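Local structure of catechol 1,2-dioxygenase (Pseudomonas putida, 2AZQ) at residues A71-A76 and G203-C208; L87-D92 and T101-E106; Q160-Y163 and T169-E172; F225-A228 and R232-T235; Y245-F250 and G257-L262. The protein probably catalyses the iron(III)-dependent intradiol ring cleavage of catechol by dioxygen to cis,cis-muconate, an early step of catechol breakdown in the beta-ketoadipate pathway. All blocks are in the same frame, centred on the assembly; numbering follows the deposited sequence.

Interaction 1 of 5, residues A71-A76 and G203-C208; sequences AGLLAA and GPTQEC
Leu73 and Thr205 cross at about a right angle, and Leu74 lies beside them, next to Cys208. The residues sit on two short helices whose axes come within 9.5 Å and run 28° from parallel. Thr205 points its CB toward the other helix, and both of its branches touch Leu73. Its OG1 lies beside Leu73, 3.8 Å from the Leu73 atom CD2 and equally close to CB of that leucine. Its methyl CG2 comes to 4.0 Å from the Leu73 carbonyl O. The Leu73 branch is brought over the threonine because its CG stands opposite the backbone N (chi1 -160°). Leu74 leaves its helix more obliquely, yet it swings its CD1 across. That methyl stops 4.3 Å from Cys208 CB and 4.4 Å from Thr205 CG2, so it meets two residues that lie almost one turn apart on the second helix. The Thr205 hydroxyl is hydrogen-bonded to Glu70 OE1, just before the first helix. Helix 52-68 adds Leu65 against Leu74 and Tyr61 against Cys208, and a bound phospholipid lies close to Cys208. The contact thus joins the N-terminal helical part to helix 204-212 of the dioxygenase part. Between the two segments hydrocarbon groups meet each other and the Thr205 hydroxyl. The pairing therefore depends on shape and burial, while the one polar tip pointing into it is satisfied by Glu70.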
# COMPACT_ATOMS: atom_id res chain seq x y z
N ALA A 71 -0.31 7.33 0.32
CA ALA A 71 0.09 6.60 1.51
C ALA A 71 0.50 7.55 2.64
O ALA A 71 0.23 7.28 3.81
CB ALA A 71 1.23 5.65 1.16
N GLY A 72 1.15 8.65 2.29
CA GLY A 72 1.55 9.58 3.32
C GLY A 72 0.32 10.33 3.78
O GLY A 72 0.19 10.69 4.95
N LEU A 73 -0.62 10.56 2.87
CA LEU A 73 -1.83 11.27 3.23
C LEU A 73 -2.73 10.47 4.17
O LEU A 73 -3.44 11.03 4.99
CB LEU A 73 -2.58 11.64 1.97
CG LEU A 73 -3.58 12.77 2.16
CD1 LEU A 73 -2.83 14.04 2.55
CD2 LEU A 73 -4.34 12.96 0.86
N LEU A 74 -2.70 9.16 4.05
CA LEU A 74 -3.46 8.30 4.93
C LEU A 74 -2.79 8.16 6.31
O LEU A 74 -3.48 8.17 7.32
CB LEU A 74 -3.61 6.92 4.31
CG LEU A 74 -4.51 5.97 5.10
CD1 LEU A 74 -5.92 6.59 5.29
CD2 LEU A 74 -4.55 4.67 4.34
N ALA A 75 -1.46 8.04 6.37
CA ALA A 75 -0.79 7.91 7.68
C ALA A 75 -1.13 9.19 8.45
O ALA A 75 -1.32 9.19 9.67
CB ALA A 75 0.75 7.76 7.51
N ALA A 76 -1.23 10.28 7.70
CA ALA A 76 -1.57 11.57 8.27
C ALA A 76 -3.02 11.61 8.77
O ALA A 76 -3.32 12.12 9.85
CB ALA A 76 -1.35 12.65 7.23
N GLY A 203 -10.88 10.27 -3.75
CA GLY A 203 -9.58 9.64 -3.61
C GLY A 203 -9.60 8.57 -2.54
O GLY A 203 -10.51 8.54 -1.69
N PRO A 204 -8.58 7.70 -2.50
CA PRO A 204 -8.46 6.61 -1.53
C PRO A 204 -8.54 7.03 -0.06
O PRO A 204 -9.22 6.39 0.75
CB PRO A 204 -7.11 5.98 -1.88
CG PRO A 204 -6.97 6.30 -3.36
CD PRO A 204 -7.37 7.76 -3.33
N THR A 205 -7.82 8.10 0.29
CA THR A 205 -7.83 8.58 1.66
C THR A 205 -9.24 8.92 2.16
O THR A 205 -9.71 8.41 3.17
CB THR A 205 -6.93 9.80 1.79
OG1 THR A 205 -5.61 9.45 1.37
CG2 THR A 205 -6.91 10.30 3.23
N GLN A 206 -9.92 9.78 1.42
CA GLN A 206 -11.26 10.18 1.80
C GLN A 206 -12.23 9.00 1.81
O GLN A 206 -13.12 8.92 2.65
CB GLN A 206 -11.77 11.28 0.85
CG GLN A 206 -13.08 11.85 1.29
CD GLN A 206 -13.00 12.39 2.72
OE1 GLN A 206 -13.82 12.05 3.57
NE2 GLN A 206 -12.00 13.25 2.97
N GLU A 207 -12.09 8.07 0.88
CA GLU A 207 -13.05 6.98 0.91
C GLU A 207 -12.86 6.23 2.21
O GLU A 207 -13.84 5.72 2.76
CB GLU A 207 -12.97 6.08 -0.34
CG GLU A 207 -12.24 4.79 -0.21
CD GLU A 207 -12.14 4.09 -1.57
OE1 GLU A 207 -11.61 4.69 -2.53
OE2 GLU A 207 -12.58 2.92 -1.68
N CYS A 208 -11.64 6.20 2.74
CA CYS A 208 -11.44 5.52 4.02
C CYS A 208 -12.09 6.35 5.14
O CYS A 208 -12.91 5.84 5.91
CB CYS A 208 -9.96 5.32 4.32
SG CYS A 208 -9.75 4.48 5.91

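Interaction 2 of 5, residues L87-D92 and T101-E106; sequences LQDAKD and TPRTIE
Arg103 meets two aspartates of helix 80-94 through different nitrogens of its guanidinium group. The first salt bridge runs from Arg103 NE to Asp89 OD2 and includes a hydrogen bond. Its modelled 2.5 Å is too short to be taken literally. The carboxylate of Asp89 is turned 64° from the guanidinium plane. The second salt bridge joins Arg103 NH1 to Asp92 OD2 at 2.7 Å. Here the oxygen lies at the guanidinium edge, in plane, and the two flat groups are nearly coplanar (22° apart). Bends at chi2 and chi3 of Arg103 carry the group to this place. The remaining contact is non-ionic. Gln88 lays its CB over one guanidinium face, 3.7 Å above the plane, and its CG comes 3.5 Å from Arg103 NH2. Each aspartate has a second basic partner through OD1: Arg255 for Asp89 and Arg232 for Asp92. A leucine in place of Arg103 would probably leave both carboxylates without one of their positive mates and weaken the hold of the loop on the helix. Charges of opposite sign therefore follow one another through a network, in which one loop arginine pairs with aspartates from successive turns of the helix and each negative charge is likely to be well balanced.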
# COMPACT_ATOMS: atom_id res chain seq x y z
N LEU A 87 5.78 10.54 20.12
CA LEU A 87 6.78 9.59 20.56
C LEU A 87 8.15 10.24 20.48
O LEU A 87 9.03 9.94 21.27
CB LEU A 87 6.73 8.33 19.68
CG LEU A 87 7.53 7.09 20.11
CD1 LEU A 87 6.93 6.51 21.37
CD2 LEU A 87 7.49 6.04 19.01
N GLN A 88 8.32 11.15 19.52
CA GLN A 88 9.61 11.82 19.38
C GLN A 88 9.72 12.77 20.56
O GLN A 88 10.81 12.96 21.10
CB GLN A 88 9.69 12.57 18.07
CG GLN A 88 11.08 12.95 17.72
CD GLN A 88 12.02 11.77 17.92
OE1 GLN A 88 11.87 10.71 17.28
NE2 GLN A 88 12.99 11.93 18.83
N ASP A 89 8.58 13.33 20.96
CA ASP A 89 8.52 14.23 22.10
C ASP A 89 8.81 13.50 23.40
O ASP A 89 9.64 13.96 24.22
CB ASP A 89 7.14 14.90 22.21
CG ASP A 89 7.03 16.17 21.37
OD1 ASP A 89 5.93 16.75 21.35
OD2 ASP A 89 8.03 16.58 20.73
N ALA A 90 8.15 12.36 23.61
CA ALA A 90 8.36 11.60 24.83
C ALA A 90 9.82 11.19 24.89
O ALA A 90 10.43 11.12 25.96
CB ALA A 90 7.48 10.40 24.85
N LYS A 91 10.40 10.91 23.73
CA LYS A 91 11.79 10.52 23.72
C LYS A 91 12.66 11.70 24.09
O LYS A 91 13.68 11.53 24.74
CB LYS A 91 12.21 9.96 22.35
CG LYS A 91 11.71 8.56 22.07
CD LYS A 91 12.32 8.04 20.77
CE LYS A 91 11.75 6.68 20.36
NZ LYS A 91 12.28 6.19 19.06
N ASP A 92 12.27 12.90 23.69
CA ASP A 92 13.11 14.04 24.04
C ASP A 92 12.94 14.38 25.51
O ASP A 92 13.85 14.92 26.12
CB ASP A 92 12.79 15.27 23.19
CG ASP A 92 12.99 15.04 21.72
OD1 ASP A 92 13.94 14.31 21.34
OD2 ASP A 92 12.22 15.61 20.94
N THR A 101 10.31 26.08 19.94
CA THR A 101 9.03 25.93 19.28
C THR A 101 8.67 24.43 19.13
O THR A 101 9.49 23.62 18.70
CB THR A 101 9.08 26.54 17.89
OG1 THR A 101 9.84 27.75 17.94
CG2 THR A 101 7.68 26.86 17.40
N PRO A 102 7.43 24.06 19.48
CA PRO A 102 7.03 22.65 19.36
C PRO A 102 7.15 22.19 17.92
O PRO A 102 7.21 23.00 16.99
CB PRO A 102 5.58 22.67 19.81
CG PRO A 102 5.58 23.80 20.80
CD PRO A 102 6.31 24.85 20.00
N ARG A 103 7.18 20.87 17.73
CA ARG A 103 7.24 20.33 16.40
C ARG A 103 5.85 19.80 16.00
O ARG A 103 4.97 19.68 16.83
CB ARG A 103 8.30 19.22 16.35
CG ARG A 103 7.79 17.80 16.22
CD ARG A 103 7.46 17.12 17.52
NE ARG A 103 8.64 16.94 18.38
CZ ARG A 103 9.80 16.47 17.96
NH1 ARG A 103 10.82 16.34 18.81
NH2 ARG A 103 9.96 16.15 16.68
N THR A 104 5.65 19.55 14.72
CA THR A 104 4.37 19.04 14.25
C THR A 104 4.53 18.44 12.85
O THR A 104 5.39 18.86 12.07
CB THR A 104 3.26 20.13 14.29
OG1 THR A 104 2.00 19.50 14.05
CG2 THR A 104 3.49 21.23 13.26
N ILE A 105 3.70 17.48 12.51
CA ILE A 105 3.84 16.79 11.25
C ILE A 105 4.25 17.61 10.06
O ILE A 105 3.83 18.75 9.90
CB ILE A 105 2.60 15.96 10.88
CG1 ILE A 105 1.48 16.87 10.36
CG2 ILE A 105 2.20 15.09 12.08
CD1 ILE A 105 0.34 16.11 9.71
N GLU A 106 5.08 17.00 9.22
CA GLU A 106 5.60 17.60 7.99
C GLU A 106 4.57 17.64 6.86
O GLU A 106 4.43 18.66 6.19
CB GLU A 106 6.82 16.80 7.51
CG GLU A 106 7.27 17.12 6.08
CD GLU A 106 8.52 16.34 5.64
OE1 GLU A 106 8.84 16.36 4.44
OE2 GLU A 106 9.19 15.72 6.49

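Interaction 3 of 5, residues Q160-Y163 and T169-E172; sequences QGTY and TQSE. With FE (Fe (III) ion), chain B.
Gln170 reaches across to Thr162 with its amide nitrogen. The side chain starts at CB, which points to the neighbouring loop segment 160-163. CG then stands opposite the carbonyl carbon (chi1 -65°), and the chain stays extended beyond it, so the amide is carried straight over to the other segment. CD comes 3.9 Å from the Thr162 hydroxyl OG1 and 4.0 Å from the carbonyl carbon of Tyr163. At the tip, NE2 has two acceptors on one residue. It gives a hydrogen bond to Thr162 OG1 at 2.8 Å, with the hydroxyl 17° out of the amide plane. It gives a weak one to the Thr162 backbone O at 2.9 Å, with an N-H...O angle of 146°. Thr162 OG1 is also hydrogen-bonded to Asp167, and the Thr162 backbone N to Asn158. An alanine at Gln170 would remove this amide and would probably leave the Thr162 carbonyl without this donor and the loop less firmly set just before Tyr163. Next along the chain, Tyr163 points its CB away from segment 169-172, and its OH binds the iron. Tyr197, His221 and His223 complete the protein ligands. A ferric ion held by two tyrosines and two histidines is the characteristic site of intradiol ring-cleavage dioxygenases.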
# COMPACT_ATOMS: atom_id res chain seq x y z
N GLN A 160 -6.83 28.63 -3.99
CA GLN A 160 -7.70 27.51 -4.40
C GLN A 160 -7.39 26.38 -3.41
O GLN A 160 -8.02 25.30 -3.42
CB GLN A 160 -7.36 26.97 -5.78
CG GLN A 160 -7.65 27.86 -6.96
CD GLN A 160 -6.72 27.49 -8.13
OE1 GLN A 160 -6.66 26.31 -8.55
NE2 GLN A 160 -5.98 28.50 -8.64
N GLY A 161 -6.40 26.62 -2.57
CA GLY A 161 -6.04 25.61 -1.60
C GLY A 161 -5.23 24.44 -2.14
O GLY A 161 -5.47 23.31 -1.74
N THR A 162 -4.29 24.69 -3.05
CA THR A 162 -3.47 23.60 -3.56
C THR A 162 -2.02 24.03 -3.49
O THR A 162 -1.73 25.21 -3.30
CB THR A 162 -3.78 23.19 -5.03
OG1 THR A 162 -3.30 24.19 -5.93
CG2 THR A 162 -5.26 22.98 -5.23
N TYR A 163 -1.11 23.06 -3.62
CA TYR A 163 0.32 23.38 -3.57
C TYR A 163 0.91 23.31 -4.96
O TYR A 163 0.46 22.52 -5.79
CB TYR A 163 1.09 22.44 -2.66
CG TYR A 163 0.73 22.51 -1.19
CD1 TYR A 163 -0.45 21.96 -0.71
CD2 TYR A 163 1.62 23.06 -0.26
CE1 TYR A 163 -0.74 21.93 0.65
CE2 TYR A 163 1.35 23.04 1.11
CZ TYR A 163 0.17 22.46 1.56
OH TYR A 163 -0.10 22.34 2.90
N THR A 169 -1.16 23.44 -12.65
CA THR A 169 -1.64 24.75 -13.06
C THR A 169 -0.76 25.83 -12.45
O THR A 169 -0.59 26.88 -13.05
CB THR A 169 -3.15 25.02 -12.68
OG1 THR A 169 -3.39 24.73 -11.30
CG2 THR A 169 -4.08 24.17 -13.53
N GLN A 170 -0.19 25.57 -11.27
CA GLN A 170 0.67 26.55 -10.63
C GLN A 170 2.04 26.63 -11.29
O GLN A 170 2.51 25.66 -11.88
CB GLN A 170 0.82 26.26 -9.13
CG GLN A 170 -0.49 26.42 -8.38
CD GLN A 170 -0.30 26.56 -6.86
OE1 GLN A 170 0.43 27.42 -6.38
NE2 GLN A 170 -0.99 25.71 -6.10
N SER A 171 2.67 27.79 -11.20
CA SER A 171 3.97 27.97 -11.81
C SER A 171 5.06 27.28 -10.98
O SER A 171 4.81 26.83 -9.85
CB SER A 171 4.25 29.46 -11.92
OG SER A 171 4.28 30.04 -10.64
N GLU A 172 6.28 27.17 -11.52
CA GLU A 172 7.34 26.52 -10.75
C GLU A 172 7.49 27.15 -9.35
O GLU A 172 7.43 28.38 -9.19
CB GLU A 172 8.69 26.59 -11.49
CG GLU A 172 8.84 25.67 -12.73
CD GLU A 172 10.31 25.55 -13.27
OE1 GLU A 172 11.20 25.02 -12.53
OE2 GLU A 172 10.57 25.99 -14.43
FE FE B . -0.07 21.28 4.13

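Interaction 4 of 5, residues F225-A228 and R232-T235; sequences FISA and RHLT
His233 has CG opposite its backbone N (chi1 179°), and this swings the imidazole across to the ring of Phe225. Thr235 places OG1 opposite its own carbonyl carbon (chi1 -63°), which puts the hydroxyl at the edge of the same phenyl ring. The ring of Phe225 and the side chain of Thr235 lie side by side and point the same way, with Phe225 CE2 3.2 Å from Thr235 OG1. The His233 imidazole meets the Phe225 ring obliquely: the centroids are 5.1 Å apart and the planes make 59°. His233 CE1 lies over one face of the phenyl ring, and Phe225 CD2 comes to the edge of the imidazole, 3.6 Å from NE2. The other ring nitrogen, His233 ND1, is 3.6 Å from Ser227 CB. These side chains sit at the turn end of the beta hairpin made by strands 217-227 and 234-240, part of the large mixed sheet of the dioxygenase domain. The first strand also carries the iron ligands His221 and His223. Ile226 and Leu234 form an antiparallel hydrogen-bonded pair, with Ile226 N to Leu234 O at 2.9 Å and Leu234 N to Ile226 O at 2.8 Å. Their side chains go to the sheet face opposite that of Phe225 and Thr235, which form the adjoining non-hydrogen-bonded pair. Trp155 meets the Phe225 ring edge-to-face, and the Phe225 backbone is hydrogen-bonded to that of Asp153 on strand 151-155.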
# COMPACT_ATOMS: atom_id res chain seq x y z
N PHE A 225 10.53 24.34 7.70
CA PHE A 225 11.70 23.49 7.91
C PHE A 225 12.66 24.58 8.38
O PHE A 225 12.91 25.54 7.64
CB PHE A 225 12.20 22.88 6.61
CG PHE A 225 11.74 21.50 6.35
CD1 PHE A 225 11.93 20.91 5.11
CD2 PHE A 225 11.12 20.76 7.34
CE1 PHE A 225 11.51 19.60 4.84
CE2 PHE A 225 10.70 19.45 7.07
CZ PHE A 225 10.90 18.87 5.82
N ILE A 226 13.14 24.49 9.60
CA ILE A 226 14.04 25.50 10.13
C ILE A 226 15.29 24.82 10.67
O ILE A 226 15.23 23.85 11.43
CB ILE A 226 13.30 26.37 11.19
CG1 ILE A 226 12.04 26.94 10.52
CG2 ILE A 226 14.20 27.51 11.68
CD1 ILE A 226 11.44 28.18 11.10
N SER A 227 16.43 25.33 10.23
CA SER A 227 17.67 24.72 10.61
C SER A 227 18.78 25.73 10.54
O SER A 227 18.71 26.67 9.78
CB SER A 227 17.92 23.52 9.68
OG SER A 227 17.79 23.88 8.32
N ALA A 228 19.78 25.55 11.39
CA ALA A 228 20.91 26.46 11.47
C ALA A 228 22.16 25.72 11.93
O ALA A 228 22.11 24.87 12.83
CB ALA A 228 20.60 27.62 12.44
N ARG A 232 19.42 22.18 16.21
CA ARG A 232 18.57 21.05 15.87
C ARG A 232 17.46 21.43 14.89
O ARG A 232 16.69 22.36 15.11
CB ARG A 232 17.98 20.48 17.16
CG ARG A 232 17.17 19.21 16.99
CD ARG A 232 16.65 18.66 18.32
NE ARG A 232 15.92 17.40 18.14
CZ ARG A 232 15.19 16.82 19.09
NH1 ARG A 232 15.08 17.38 20.29
NH2 ARG A 232 14.56 15.69 18.83
N HIS A 233 17.41 20.68 13.79
CA HIS A 233 16.45 20.87 12.72
C HIS A 233 15.03 20.75 13.25
O HIS A 233 14.74 19.84 14.03
CB HIS A 233 16.72 19.82 11.65
CG HIS A 233 15.79 19.88 10.48
ND1 HIS A 233 16.16 20.41 9.26
CD2 HIS A 233 14.50 19.47 10.34
CE1 HIS A 233 15.15 20.32 8.42
NE2 HIS A 233 14.13 19.76 9.05
N LEU A 234 14.14 21.65 12.83
CA LEU A 234 12.74 21.65 13.30
C LEU A 234 11.73 21.66 12.15
O LEU A 234 11.87 22.40 11.18
CB LEU A 234 12.54 22.85 14.24
CG LEU A 234 11.29 23.41 14.93
CD1 LEU A 234 10.48 24.23 13.98
CD2 LEU A 234 10.48 22.32 15.58
N THR A 235 10.72 20.78 12.25
CA THR A 235 9.67 20.69 11.25
C THR A 235 8.47 21.16 12.02
O THR A 235 8.16 20.61 13.07
CB THR A 235 9.46 19.24 10.80
OG1 THR A 235 10.65 18.79 10.17
CG2 THR A 235 8.32 19.11 9.80

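Interaction 5 of 5, residues Y245-F250 and G257-L262; sequences YLWDDF and GLIGEL
Ile259 has the largest share of this contact and receives both Leu246 and Trp247. Leu246 and Ile259 reach toward each other tip to tip. The CD1 methyls of Leu246 and Ile259 are 3.5 Å apart. Leu246 CD2 also comes to 3.7 Å from Ile259 CD1, so both branches of the leucine rest on the same methyl. The shorter branch of the isoleucine takes part as well, with Ile259 CG2 4.0 Å from Leu246 CD1. The longer branch of Ile259 projects because CG1 stands opposite the carbonyl carbon (chi1 -59°) and CD1 continues the chain in extended form. Trp247 crosses obliquely and brings the NE1 and CZ2 side of its indole near Ile259 CD1. The modelled spacing of CZ2 to that methyl is too tight for two carbons, so the fit there is doubtful. Leu246 and Trp247 are the two middle residues of a type I beta turn from Tyr245 to Asp248, closed by Asp248 N to Tyr245 O at 2.7 Å. Leu246 touches Asn239 on strand 234-240, and its backbone O is hydrogen-bonded to Thr254 OG1. The turn is laid against the start of strand 259-265, at the surface of the protein. Apart from the indole N-H side of Trp247, the contact is made by hydrocarbon groups. It probably shields the methyls of Leu246 and Ile259 from water, while Trp247 stays largely exposed, and no directional bond fixes the orientation.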
# COMPACT_ATOMS: atom_id res chain seq x y z
N TYR A 245 -11.53 24.91 11.25
CA TYR A 245 -10.88 23.67 11.67
C TYR A 245 -9.63 23.71 12.56
O TYR A 245 -9.04 22.66 12.84
CB TYR A 245 -10.58 22.83 10.44
CG TYR A 245 -11.82 22.47 9.69
CD1 TYR A 245 -12.31 23.30 8.67
CD2 TYR A 245 -12.53 21.33 10.02
CE1 TYR A 245 -13.49 22.98 8.00
CE2 TYR A 245 -13.71 21.00 9.36
CZ TYR A 245 -14.18 21.83 8.36
OH TYR A 245 -15.33 21.48 7.70
N LEU A 246 -9.26 24.92 13.00
CA LEU A 246 -8.11 25.15 13.86
C LEU A 246 -7.90 23.98 14.81
O LEU A 246 -6.81 23.42 14.90
CB LEU A 246 -8.31 26.40 14.69
CG LEU A 246 -7.18 27.43 14.65
CD1 LEU A 246 -7.25 28.31 15.91
CD2 LEU A 246 -5.82 26.72 14.56
N TRP A 247 -8.95 23.60 15.53
CA TRP A 247 -8.86 22.50 16.47
C TRP A 247 -9.76 21.33 16.10
O TRP A 247 -10.44 20.79 16.96
CB TRP A 247 -9.22 22.98 17.88
CG TRP A 247 -8.30 24.06 18.40
CD1 TRP A 247 -8.52 25.41 18.37
CD2 TRP A 247 -6.98 23.88 18.95
NE1 TRP A 247 -7.42 26.08 18.87
CE2 TRP A 247 -6.46 25.17 19.23
CE3 TRP A 247 -6.19 22.75 19.23
CZ2 TRP A 247 -5.19 25.36 19.77
CZ3 TRP A 247 -4.92 22.95 19.77
CH2 TRP A 247 -4.43 24.25 20.03
N ASP A 248 -9.77 20.95 14.81
CA ASP A 248 -10.56 19.84 14.31
C ASP A 248 -9.92 19.32 13.01
O ASP A 248 -10.57 18.77 12.12
CB ASP A 248 -12.01 20.32 14.08
CG ASP A 248 -12.90 19.23 13.50
OD1 ASP A 248 -12.75 18.04 13.87
OD2 ASP A 248 -13.78 19.56 12.68
N ASP A 249 -8.60 19.51 12.96
CA ASP A 249 -7.75 19.10 11.83
C ASP A 249 -7.79 17.58 11.65
O ASP A 249 -7.60 16.85 12.60
CB ASP A 249 -6.33 19.58 12.13
CG ASP A 249 -5.37 19.29 11.02
OD1 ASP A 249 -5.84 19.16 9.88
OD2 ASP A 249 -4.15 19.22 11.28
N PHE A 250 -8.04 17.11 10.44
CA PHE A 250 -8.12 15.66 10.20
C PHE A 250 -6.76 14.92 10.32
O PHE A 250 -6.71 13.67 10.32
CB PHE A 250 -8.77 15.34 8.84
CG PHE A 250 -7.78 15.11 7.72
CD1 PHE A 250 -7.19 16.18 7.06
CD2 PHE A 250 -7.40 13.81 7.38
CE1 PHE A 250 -6.23 15.96 6.07
CE2 PHE A 250 -6.44 13.58 6.39
CZ PHE A 250 -5.86 14.65 5.74
N GLY A 257 0.72 26.96 20.94
CA GLY A 257 1.97 27.63 20.67
C GLY A 257 2.29 27.60 19.21
O GLY A 257 3.34 28.09 18.79
N LEU A 258 1.39 27.02 18.42
CA LEU A 258 1.58 26.90 16.99
C LEU A 258 0.53 27.68 16.21
O LEU A 258 0.43 27.57 14.98
CB LEU A 258 1.61 25.42 16.56
CG LEU A 258 2.94 24.73 16.84
CD1 LEU A 258 3.00 23.33 16.19
CD2 LEU A 258 4.06 25.62 16.31
N ILE A 259 -0.24 28.47 16.93
CA ILE A 259 -1.28 29.26 16.29
C ILE A 259 -0.83 30.69 15.99
O ILE A 259 -0.39 31.40 16.87
CB ILE A 259 -2.57 29.26 17.14
CG1 ILE A 259 -3.02 27.81 17.31
CG2 ILE A 259 -3.66 30.08 16.47
CD1 ILE A 259 -4.40 27.67 17.84
N GLY A 260 -0.92 31.07 14.73
CA GLY A 260 -0.53 32.40 14.33
C GLY A 260 -1.70 33.32 14.53
O GLY A 260 -2.85 32.96 14.29
N GLU A 261 -1.42 34.52 15.01
CA GLU A 261 -2.46 35.51 15.23
C GLU A 261 -2.35 36.46 14.04
O GLU A 261 -1.38 37.20 13.89
CB GLU A 261 -2.21 36.24 16.55
CG GLU A 261 -3.40 37.03 17.03
CD GLU A 261 -4.65 36.16 17.14
OE1 GLU A 261 -4.59 35.12 17.87
OE2 GLU A 261 -5.69 36.52 16.50
N LEU A 262 -3.35 36.40 13.19
CA LEU A 262 -3.35 37.22 12.01
C LEU A 262 -4.02 38.57 12.28
O LEU A 262 -5.03 38.64 12.97
CB LEU A 262 -4.05 36.46 10.90
CG LEU A 262 -4.11 37.22 9.58
CD1 LEU A 262 -2.68 37.43 9.06
CD2 LEU A 262 -4.95 36.45 8.59

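From the N terminus, interaction 1 opens first, on helix 71-77, and closes a long loop at helix 204-212, joining the helical part to the dioxygenase part. Interactions 2 and 3 both lie within that loop, one after the other. Interaction 2 ties helix 80-94 to the loop that follows it, and interaction 3 closes a short loop between strands 151-155 and 176-180. After 208 come interactions 4 and 5, in series: the first closes a hairpin, the second sets a turn against the next strand of the same sheet. None of the loops cross. Interaction 2 touches interaction 4 through Asp92 and Arg232, and interaction 5 through Thr104 and Leu258. Phe250 of interaction 5 packs on Leu73 of interaction 1.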